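Local coordinates for bacteriocin immunity protein (Pseudomonas aeruginosa, PDB 4UHP), which binds the DNase domain of pyocin AP41 and so probably protects the producing cell from its own toxin, at residues I19-K24 / E35-K40; K43-V48 / G56-P61; T49-K54 / V72-E77. All blocks are in the same frame, centred on the assembly; numbering follows the deposited sequence.

The three contacts tie together the four helices of a small all-helical immunity protein. Interactions 1 and 2 both use helix 31-49, at successive places along it; their centres lie about 11 Å apart and they touch where Ile19 CD1 meets Phe45 CD1 at 3.6 Å and Phe22 CZ meets Ile58 CD1 at 3.7 Å. Interactions 2 and 3 are closer, about 7 Å between centres, and meet through Val57 and His51. Interactions 1 and 3, about 17 Å apart, lie on opposite sides of the chain's centre. The bound DNase chain packs on Phe22, Met38 and Ile58, whereas at interaction 3 it reaches only Arg53 and Lys54.

Interaction 1: I19-K24 / E35-K40; sequences IEEFFK and EKRMDK
Met38 reaches from helix 31-49 to the loop residues Glu21 and Phe22, and beside it Arg37 meets the Glu21 carboxylate. The tight part is apolar. Met38 CE lies over one face of the Phe22 ring, 3.9 Å from the centroid and 25° off the normal, a CH-pi contact displaced toward the rim; its nearest ring atom is Phe22 CD1 at 3.5 Å. The same methyl comes within 3.4 Å of Glu21 O, so it touches both a ring face and a backbone carbonyl. Bends at the second and third torsions fold the thioether chain so that CE, rather than SD, is offered to the ring. Beyond Phe22 and Met38, aromatic side chains of the bound DNase chain continue the packing.

The polar side lies nearer the surface, where Arg37 is partly exposed although Glu21 is buried. Extended from CG to NE, the arginine crosses the glutamate at about a right angle and presents the NE and NH2 edge of its guanidinium. NH2 donates to Glu21 OE1 at 3.2 Å with an angle of 165°, meeting that oxygen on its syn side. NE points to OE2, but the modelled NE-OE2 separation is too short to be taken literally. The two planes are 31° apart, so this side-on salt bridge is twisted rather than coplanar. Pairing with Arg37 probably favours the charged form of the buried carboxylate.

Glu21 and Phe22 follow helix 12-19, and the contact fastens the start of the loop to helix 31-49. Phe22 also touches Leu41 and Val42 of that helix, while Ile19, at the end of helix 12-19 just before the loop, packs on Ile71 and Val72 of helix 68-81.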
loop_
_atom_site.group_PDB
_atom_site.type_symbol
_atom_site.label_atom_id
_atom_site.label_comp_id
_atom_site.label_asym_id
_atom_site.label_seq_id
_atom_site.Cartn_x
_atom_site.Cartn_y
_atom_site.Cartn_z
ATOM N N ILE D 19 -16.106 0.150 2.145
ATOM C CA ILE D 19 -14.972 -0.115 3.023
ATOM C C ILE D 19 -14.589 -1.597 3.020
ATOM O O ILE D 19 -13.407 -1.943 3.072
ATOM C CB ILE D 19 -15.267 0.335 4.465
ATOM C CG1 ILE D 19 -15.670 1.810 4.485
ATOM C CG2 ILE D 19 -14.053 0.119 5.349
ATOM C CD1 ILE D 19 -14.641 2.724 3.847
ATOM N N GLU D 20 -15.589 -2.468 2.934
ATOM C CA GLU D 20 -15.353 -3.907 2.913
ATOM C C GLU D 20 -14.483 -4.320 1.726
ATOM O O GLU D 20 -13.809 -5.349 1.764
ATOM C CB GLU D 20 -16.683 -4.663 2.879
ATOM C CG GLU D 20 -17.439 -4.634 4.197
ATOM C CD GLU D 20 -18.841 -5.202 4.085
ATOM O OE1 GLU D 20 -19.353 -5.315 2.951
ATOM O OE2 GLU D 20 -19.435 -5.527 5.135
ATOM N N GLU D 21 -14.493 -3.504 0.678
ATOM C CA GLU D 21 -13.739 -3.803 -0.532
ATOM C C GLU D 21 -12.233 -3.652 -0.294
ATOM O O GLU D 21 -11.419 -4.115 -1.092
ATOM C CB GLU D 21 -14.209 -2.901 -1.679
ATOM C CG GLU D 21 -13.865 -3.414 -3.068
ATOM C CD GLU D 21 -14.830 -2.923 -4.138
ATOM O OE1 GLU D 21 -15.922 -2.428 -3.783
ATOM O OE2 GLU D 21 -14.494 -3.031 -5.336
ATOM N N PHE D 22 -11.868 -3.016 0.816
ATOM C CA PHE D 22 -10.465 -2.892 1.202
ATOM C C PHE D 22 -9.976 -4.122 1.969
ATOM O O PHE D 22 -8.852 -4.142 2.469
ATOM C CB PHE D 22 -10.252 -1.633 2.046
ATOM C CG PHE D 22 -10.458 -0.356 1.286
ATOM C CD1 PHE D 22 -9.417 0.222 0.582
ATOM C CD2 PHE D 22 -11.696 0.261 1.269
ATOM C CE1 PHE D 22 -9.605 1.395 -0.122
ATOM C CE2 PHE D 22 -11.890 1.433 0.567
ATOM C CZ PHE D 22 -10.843 2.001 -0.131
ATOM N N PHE D 23 -10.820 -5.145 2.050
ATOM C CA PHE D 23 -10.484 -6.360 2.785
ATOM C C PHE D 23 -10.775 -7.614 1.967
ATOM O O PHE D 23 -10.258 -8.687 2.264
ATOM C CB PHE D 23 -11.254 -6.416 4.108
ATOM C CG PHE D 23 -10.878 -5.328 5.074
ATOM C CD1 PHE D 23 -11.472 -4.079 5.000
ATOM C CD2 PHE D 23 -9.937 -5.558 6.064
ATOM C CE1 PHE D 23 -11.128 -3.074 5.890
ATOM C CE2 PHE D 23 -9.590 -4.561 6.958
ATOM C CZ PHE D 23 -10.185 -3.315 6.869
ATOM N N LYS D 24 -11.616 -7.471 0.949
ATOM C CA LYS D 24 -12.007 -8.587 0.095
ATOM C C LYS D 24 -12.058 -8.150 -1.361
ATOM O O LYS D 24 -12.109 -6.955 -1.658
ATOM C CB LYS D 24 -13.370 -9.148 0.516
ATOM C CG LYS D 24 -14.551 -8.506 -0.201
ATOM C CD LYS D 24 -15.870 -9.119 0.245
ATOM C CE LYS D 24 -16.596 -8.217 1.230
ATOM N NZ LYS D 24 -18.052 -8.523 1.309
ATOM N N GLU D 35 -6.119 -2.505 -9.049
ATOM C CA GLU D 35 -5.381 -1.449 -8.370
ATOM C C GLU D 35 -5.949 -0.071 -8.685
ATOM O O GLU D 35 -6.037 0.783 -7.806
ATOM C CB GLU D 35 -3.900 -1.501 -8.741
ATOM C CG GLU D 35 -3.039 -0.584 -7.896
ATOM C CD GLU D 35 -1.590 -1.015 -7.860
ATOM O OE1 GLU D 35 -1.183 -1.816 -8.730
ATOM O OE2 GLU D 35 -0.859 -0.562 -6.955
ATOM N N LYS D 36 -6.337 0.145 -9.938
ATOM C CA LYS D 36 -6.888 1.436 -10.334
ATOM C C LYS D 36 -8.278 1.656 -9.736
ATOM O O LYS D 36 -8.683 2.794 -9.502
ATOM C CB LYS D 36 -6.934 1.561 -11.858
ATOM C CG LYS D 36 -5.563 1.515 -12.517
ATOM C CD LYS D 36 -5.406 2.607 -13.562
ATOM C CE LYS D 36 -4.031 3.256 -13.484
ATOM N NZ LYS D 36 -4.019 4.429 -12.567
ATOM N N ARG D 37 -9.003 0.571 -9.483
ATOM C CA ARG D 37 -10.280 0.682 -8.785
ATOM C C ARG D 37 -10.054 1.035 -7.319
ATOM O O ARG D 37 -10.732 1.902 -6.770
ATOM C CB ARG D 37 -11.093 -0.611 -8.890
ATOM C CG ARG D 37 -12.263 -0.646 -7.913
ATOM C CD ARG D 37 -13.296 -1.706 -8.254
ATOM N NE ARG D 37 -14.407 -1.663 -7.306
ATOM C CZ ARG D 37 -15.458 -0.856 -7.420
ATOM N NH1 ARG D 37 -15.552 -0.027 -8.452
ATOM N NH2 ARG D 37 -16.416 -0.879 -6.506
ATOM N N MET D 38 -9.100 0.362 -6.685
ATOM C CA MET D 38 -8.799 0.641 -5.287
ATOM C C MET D 38 -8.204 2.042 -5.142
ATOM O O MET D 38 -8.469 2.733 -4.158
ATOM C CB MET D 38 -7.858 -0.420 -4.715
ATOM C CG MET D 38 -8.414 -1.837 -4.780
ATOM S SD MET D 38 -10.123 -1.971 -4.193
ATOM C CE MET D 38 -9.946 -1.433 -2.495
ATOM N N ASP D 39 -7.413 2.461 -6.130
ATOM C CA ASP D 39 -6.913 3.832 -6.179
ATOM C C ASP D 39 -8.079 4.818 -6.129
ATOM O O ASP D 39 -8.061 5.779 -5.360
ATOM C CB ASP D 39 -6.081 4.069 -7.445
ATOM C CG ASP D 39 -4.689 3.460 -7.358
ATOM O OD1 ASP D 39 -4.441 2.658 -6.436
ATOM O OD2 ASP D 39 -3.842 3.778 -8.219
ATOM N N LYS D 40 -9.095 4.558 -6.947
ATOM C CA LYS D 40 -10.274 5.413 -7.011
ATOM C C LYS D 40 -11.042 5.427 -5.690
ATOM O O LYS D 40 -11.530 6.472 -5.260
ATOM C CB LYS D 40 -11.202 4.961 -8.140
ATOM C CG LYS D 40 -12.460 5.807 -8.275
ATOM C CD LYS D 40 -13.473 5.172 -9.214
ATOM C CE LYS D 40 -14.760 5.980 -9.249
ATOM N NZ LYS D 40 -15.794 5.344 -10.111
#

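Interaction 2: K43-V48 / G56-P61; sequences KHFEEV and GVIFHP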
loop_
_atom_site.group_PDB
_atom_site.type_symbol
_atom_site.label_atom_id
_atom_site.label_comp_id
_atom_site.label_asym_id
_atom_site.label_seq_id
_atom_site.Cartn_x
_atom_site.Cartn_y
_atom_site.Cartn_z
ATOM N N LYS D 43 -9.069 7.496 -2.862
ATOM C CA LYS D 43 -9.116 8.940 -3.025
ATOM C C LYS D 43 -10.540 9.446 -2.844
ATOM O O LYS D 43 -10.750 10.571 -2.398
ATOM C CB LYS D 43 -8.550 9.348 -4.388
ATOM C CG LYS D 43 -7.094 8.926 -4.583
ATOM C CD LYS D 43 -6.295 9.117 -3.292
ATOM C CE LYS D 43 -4.793 9.128 -3.530
ATOM N NZ LYS D 43 -4.121 10.165 -2.699
ATOM N N HIS D 44 -11.514 8.603 -3.168
ATOM C CA HIS D 44 -12.912 8.927 -2.909
ATOM C C HIS D 44 -13.191 8.942 -1.409
ATOM O O HIS D 44 -13.888 9.824 -0.908
ATOM C CB HIS D 44 -13.839 7.929 -3.602
ATOM C CG HIS D 44 -15.285 8.119 -3.268
ATOM N ND1 HIS D 44 -16.026 9.179 -3.743
ATOM C CD2 HIS D 44 -16.124 7.388 -2.497
ATOM C CE1 HIS D 44 -17.262 9.089 -3.285
ATOM N NE2 HIS D 44 -17.348 8.013 -2.525
ATOM N N PHE D 45 -12.648 7.952 -0.706
ATOM C CA PHE D 45 -12.752 7.873 0.748
ATOM C C PHE D 45 -12.240 9.154 1.396
ATOM O O PHE D 45 -12.927 9.770 2.211
ATOM C CB PHE D 45 -11.970 6.663 1.276
ATOM C CG PHE D 45 -11.952 6.553 2.777
ATOM C CD1 PHE D 45 -12.942 5.849 3.444
ATOM C CD2 PHE D 45 -10.944 7.149 3.521
ATOM C CE1 PHE D 45 -12.931 5.744 4.823
ATOM C CE2 PHE D 45 -10.930 7.052 4.901
ATOM C CZ PHE D 45 -11.925 6.346 5.552
ATOM N N GLU D 46 -11.029 9.551 1.021
ATOM C CA GLU D 46 -10.410 10.758 1.562
ATOM C C GLU D 46 -11.219 12.009 1.232
ATOM O O GLU D 46 -11.300 12.944 2.032
ATOM C CB GLU D 46 -8.984 10.902 1.029
ATOM C CG GLU D 46 -8.112 9.699 1.324
ATOM C CD GLU D 46 -6.736 9.795 0.699
ATOM O OE1 GLU D 46 -6.548 10.602 -0.238
ATOM O OE2 GLU D 46 -5.842 9.053 1.152
ATOM N N GLU D 47 -11.821 12.015 0.049
ATOM C CA GLU D 47 -12.580 13.168 -0.417
ATOM C C GLU D 47 -13.856 13.389 0.391
ATOM O O GLU D 47 -14.112 14.497 0.862
ATOM C CB GLU D 47 -12.927 13.005 -1.897
ATOM C CG GLU D 47 -13.830 14.097 -2.448
ATOM C CD GLU D 47 -14.195 13.864 -3.901
ATOM O OE1 GLU D 47 -13.540 13.022 -4.550
ATOM O OE2 GLU D 47 -15.138 14.520 -4.391
ATOM N N VAL D 48 -14.650 12.336 0.557
ATOM C CA VAL D 48 -15.974 12.483 1.158
ATOM C C VAL D 48 -15.945 12.521 2.686
ATOM O O VAL D 48 -16.829 13.113 3.304
ATOM C CB VAL D 48 -16.928 11.353 0.709
ATOM C CG1 VAL D 48 -17.176 11.436 -0.787
ATOM C CG2 VAL D 48 -16.375 9.990 1.092
ATOM N N GLY D 56 -5.074 6.662 5.932
ATOM C CA GLY D 56 -4.535 6.128 7.168
ATOM C C GLY D 56 -5.588 5.476 8.041
ATOM O O GLY D 56 -5.287 4.541 8.776
ATOM N N VAL D 57 -6.824 5.963 7.964
ATOM C CA VAL D 57 -7.924 5.360 8.710
ATOM C C VAL D 57 -8.093 3.896 8.307
ATOM O O VAL D 57 -8.346 3.030 9.144
ATOM C CB VAL D 57 -9.251 6.107 8.481
ATOM C CG1 VAL D 57 -10.374 5.455 9.274
ATOM C CG2 VAL D 57 -9.108 7.579 8.860
ATOM N N ILE D 58 -7.932 3.630 7.017
ATOM C CA ILE D 58 -8.081 2.283 6.481
ATOM C C ILE D 58 -6.827 1.438 6.671
ATOM O O ILE D 58 -6.890 0.335 7.223
ATOM C CB ILE D 58 -8.419 2.316 4.977
ATOM C CG1 ILE D 58 -9.726 3.072 4.737
ATOM C CG2 ILE D 58 -8.492 0.906 4.414
ATOM C CD1 ILE D 58 -10.069 3.237 3.269
ATOM N N PHE D 59 -5.692 1.959 6.212
ATOM C CA PHE D 59 -4.469 1.168 6.120
ATOM C C PHE D 59 -3.585 1.243 7.365
ATOM O O PHE D 59 -2.706 0.404 7.553
ATOM C CB PHE D 59 -3.660 1.598 4.892
ATOM C CG PHE D 59 -4.392 1.413 3.590
ATOM C CD1 PHE D 59 -4.587 0.146 3.063
ATOM C CD2 PHE D 59 -4.875 2.504 2.890
ATOM C CE1 PHE D 59 -5.257 -0.028 1.863
ATOM C CE2 PHE D 59 -5.543 2.337 1.690
ATOM C CZ PHE D 59 -5.734 1.065 1.176
ATOM N N HIS D 60 -3.797 2.252 8.203
ATOM C CA HIS D 60 -3.069 2.343 9.466
ATOM C C HIS D 60 -3.995 2.716 10.622
ATOM O O HIS D 60 -3.804 3.741 11.278
ATOM C CB HIS D 60 -1.926 3.344 9.338
ATOM C CG HIS D 60 -0.894 2.934 8.333
ATOM N ND1 HIS D 60 0.196 2.157 8.664
ATOM C CD2 HIS D 60 -0.804 3.162 7.002
ATOM C CE1 HIS D 60 0.922 1.937 7.582
ATOM N NE2 HIS D 60 0.337 2.536 6.560
ATOM N N PRO D 61 -4.997 1.863 10.881
ATOM C CA PRO D 61 -6.059 2.169 11.841
ATOM C C PRO D 61 -5.591 2.113 13.289
ATOM O O PRO D 61 -4.629 1.412 13.609
ATOM C CB PRO D 61 -7.090 1.075 11.566
ATOM C CG PRO D 61 -6.261 -0.086 11.128
ATOM C CD PRO D 61 -5.120 0.493 10.345
#
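Ile58 and Phe45 approach from opposite directions, the isoleucine ending squarely on the face of the phenylalanine ring. Ile58 CD1 stands 3.8 Å from the ring centroid and 10° off its normal, which makes this a centred CH-pi contact. The extended outer torsion of Ile58 (chi2 176°) carries CD1 away from its own helix and onto the ring, and CG1 follows at 4.0 Å from Phe45 CZ.

Val57 takes a different line. It crosses Phe45 at about a right angle, and its CB sits 4.0 Å from Phe45 CZ, oblique to the ring. Consecutive residues of the short helix thus hold one aromatic group in two ways, Ile58 over a face and Val57 beside the far end. With CG anti to the backbone N (chi1 176°), Phe45 projects from helix 31-49 toward both.

All three residues are buried, and the contact across the segments is apolar packing. Ile19, Ile71 and Val75 complete the surroundings, which brings side chains of the other three helices against Phe45. In this chain the short helix 56-59 also carries residues contacting the bound DNase. The cluster is part of the hydrophobic core of the four-helix colicin and pyocin immunity fold.

Interaction 3: T49-K54 / V72-E77; sequences TSHPRK and VKEVKE
The His51 imidazole meets Glu74 and its own turn at its edges, while the ring of Trp78 approaches with its plane at about 45°. At one edge NE2 donates to Glu74 OE2 at 2.8 Å, with an N-H...O angle of 158° and the oxygen close to the ring plane. Glu74 accepts with its anti lone pair, the one facing away from OE1, and its carboxylate is turned 75° from the ring. A bend at the second torsion of the glutamate brings OE2 round to the histidine. At another edge His51 ND1 accepts from Arg53 N at 3.2 Å, the donor again near the ring plane. Both ring nitrogens are therefore engaged, and the two bonds together limit rotation of the imidazole. Val57 of helix 56-59 touches Glu74 as well.

Thr49 supplies the apolar part. Its CG2 packs on both methyls of Val75, 3.9 Å from CG1 and 4.0 Å from CG2, the two side chains crossing at about a right angle. The hydroxyl has backbone partners instead: OG1 is hydrogen-bonded to Phe45 O in the last turn of helix 31-49 and accepts from His51 N at 3.2 Å, closing an ST turn. Ser50 leaves the helix with positive phi, and a type I beta turn follows from His51 to Lys54, closed by Lys54 N to His51 O. The loop is thereby internally braced where it faces helix 68-81.

Chemically, ND1 acts as an acceptor and NE2 as a donor, an assignment consistent with a neutral imidazole protonated on NE2. The neighbouring carboxylate would be expected to strengthen that N-H's polarity, giving the loop a directional polar link to helix 68-81 beside the threonine-valine packing.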
loop_
_atom_site.group_PDB
_atom_site.type_symbol
_atom_site.label_atom_id
_atom_site.label_comp_id
_atom_site.label_asym_id
_atom_site.label_seq_id
_atom_site.Cartn_x
_atom_site.Cartn_y
_atom_site.Cartn_z
ATOM N N THR D 49 -14.941 11.897 3.298
ATOM C CA THR D 49 -14.854 11.887 4.758
ATOM C C THR D 49 -14.149 13.130 5.285
ATOM O O THR D 49 -14.419 13.578 6.401
ATOM C CB THR D 49 -14.104 10.646 5.289
ATOM O OG1 THR D 49 -12.726 10.711 4.897
ATOM C CG2 THR D 49 -14.738 9.360 4.765
ATOM N N SER D 50 -13.235 13.666 4.477
ATOM C CA SER D 50 -12.388 14.796 4.865
ATOM C C SER D 50 -11.557 14.504 6.118
ATOM O O SER D 50 -11.114 15.427 6.800
ATOM C CB SER D 50 -13.231 16.061 5.082
ATOM O OG SER D 50 -13.746 16.560 3.858
ATOM N N HIS D 51 -11.338 13.225 6.411
ATOM C CA HIS D 51 -10.571 12.827 7.588
ATOM C C HIS D 51 -9.107 13.243 7.437
ATOM O O HIS D 51 -8.524 13.076 6.366
ATOM C CB HIS D 51 -10.681 11.312 7.812
ATOM C CG HIS D 51 -10.421 10.886 9.224
ATOM N ND1 HIS D 51 -9.152 10.778 9.751
ATOM C CD2 HIS D 51 -11.271 10.539 10.220
ATOM C CE1 HIS D 51 -9.231 10.386 11.010
ATOM N NE2 HIS D 51 -10.506 10.231 11.319
ATOM N N PRO D 52 -8.512 13.793 8.509
ATOM C CA PRO D 52 -7.129 14.289 8.497
ATOM C C PRO D 52 -6.103 13.198 8.205
ATOM O O PRO D 52 -5.079 13.471 7.575
ATOM C CB PRO D 52 -6.935 14.835 9.916
ATOM C CG PRO D 52 -8.310 15.065 10.436
ATOM C CD PRO D 52 -9.157 14.005 9.815
ATOM N N ARG D 53 -6.375 11.979 8.660
ATOM C CA ARG D 53 -5.453 10.866 8.450
ATOM C C ARG D 53 -5.644 10.218 7.077
ATOM O O ARG D 53 -4.924 9.286 6.726
ATOM C CB ARG D 53 -5.619 9.814 9.554
ATOM C CG ARG D 53 -5.352 10.339 10.960
ATOM C CD ARG D 53 -5.212 9.207 11.973
ATOM N NE ARG D 53 -4.042 8.375 11.699
ATOM C CZ ARG D 53 -4.095 7.092 11.351
ATOM N NH1 ARG D 53 -5.266 6.477 11.251
ATOM N NH2 ARG D 53 -2.976 6.419 11.115
ATOM N N LYS D 54 -6.615 10.718 6.314
ATOM C CA LYS D 54 -6.885 10.240 4.955
ATOM C C LYS D 54 -7.030 8.715 4.894
ATOM O O LYS D 54 -7.801 8.129 5.653
ATOM C CB LYS D 54 -5.781 10.703 3.997
ATOM C CG LYS D 54 -5.656 12.218 3.870
ATOM C CD LYS D 54 -4.642 12.602 2.797
ATOM C CE LYS D 54 -3.265 12.024 3.105
ATOM N NZ LYS D 54 -2.272 12.285 2.021
ATOM N N VAL D 72 -15.587 2.649 9.653
ATOM C CA VAL D 72 -16.818 3.424 9.559
ATOM C C VAL D 72 -17.072 4.190 10.855
ATOM O O VAL D 72 -17.440 5.365 10.829
ATOM C CB VAL D 72 -18.029 2.522 9.241
ATOM C CG1 VAL D 72 -19.331 3.300 9.376
ATOM C CG2 VAL D 72 -17.898 1.936 7.844
ATOM N N LYS D 73 -16.852 3.525 11.987
ATOM C CA LYS D 73 -17.074 4.144 13.290
ATOM C C LYS D 73 -16.100 5.298 13.546
ATOM O O LYS D 73 -16.477 6.318 14.122
ATOM C CB LYS D 73 -16.970 3.095 14.399
ATOM C CG LYS D 73 -17.245 3.637 15.789
ATOM C CD LYS D 73 -17.210 2.524 16.815
ATOM C CE LYS D 73 -17.257 3.052 18.240
ATOM N NZ LYS D 73 -18.518 3.788 18.530
ATOM N N GLU D 74 -14.854 5.143 13.108
ATOM C CA GLU D 74 -13.880 6.222 13.226
ATOM C C GLU D 74 -14.304 7.426 12.393
ATOM O O GLU D 74 -14.204 8.567 12.846
ATOM C CB GLU D 74 -12.484 5.755 12.803
ATOM C CG GLU D 74 -11.473 6.887 12.630
ATOM C CD GLU D 74 -11.295 7.731 13.884
ATOM O OE1 GLU D 74 -11.446 7.189 15.000
ATOM O OE2 GLU D 74 -10.998 8.939 13.748
ATOM N N VAL D 75 -14.787 7.166 11.181
ATOM C CA VAL D 75 -15.281 8.233 10.318
ATOM C C VAL D 75 -16.475 8.932 10.968
ATOM O O VAL D 75 -16.501 10.160 11.081
ATOM C CB VAL D 75 -15.685 7.700 8.925
ATOM C CG1 VAL D 75 -16.496 8.740 8.162
ATOM C CG2 VAL D 75 -14.446 7.298 8.127
ATOM N N LYS D 76 -17.448 8.142 11.407
ATOM C CA LYS D 76 -18.653 8.673 12.037
ATOM C C LYS D 76 -18.313 9.532 13.254
ATOM O O LYS D 76 -18.797 10.659 13.382
ATOM C CB LYS D 76 -19.590 7.528 12.433
ATOM C CG LYS D 76 -20.920 7.973 13.010
ATOM C CD LYS D 76 -21.905 6.817 13.078
ATOM C CE LYS D 76 -21.391 5.701 13.969
ATOM N NZ LYS D 76 -22.358 4.571 14.044
ATOM N N GLU D 77 -17.460 9.004 14.128
ATOM C CA GLU D 77 -17.058 9.707 15.342
ATOM C C GLU D 77 -16.298 11.000 15.056
ATOM O O GLU D 77 -16.548 12.022 15.692
ATOM C CB GLU D 77 -16.206 8.797 16.233
ATOM C CG GLU D 77 -17.006 7.736 16.979
ATOM C CD GLU D 77 -16.146 6.885 17.901
ATOM O OE1 GLU D 77 -14.902 6.944 17.793
ATOM O OE2 GLU D 77 -16.718 6.162 18.746
#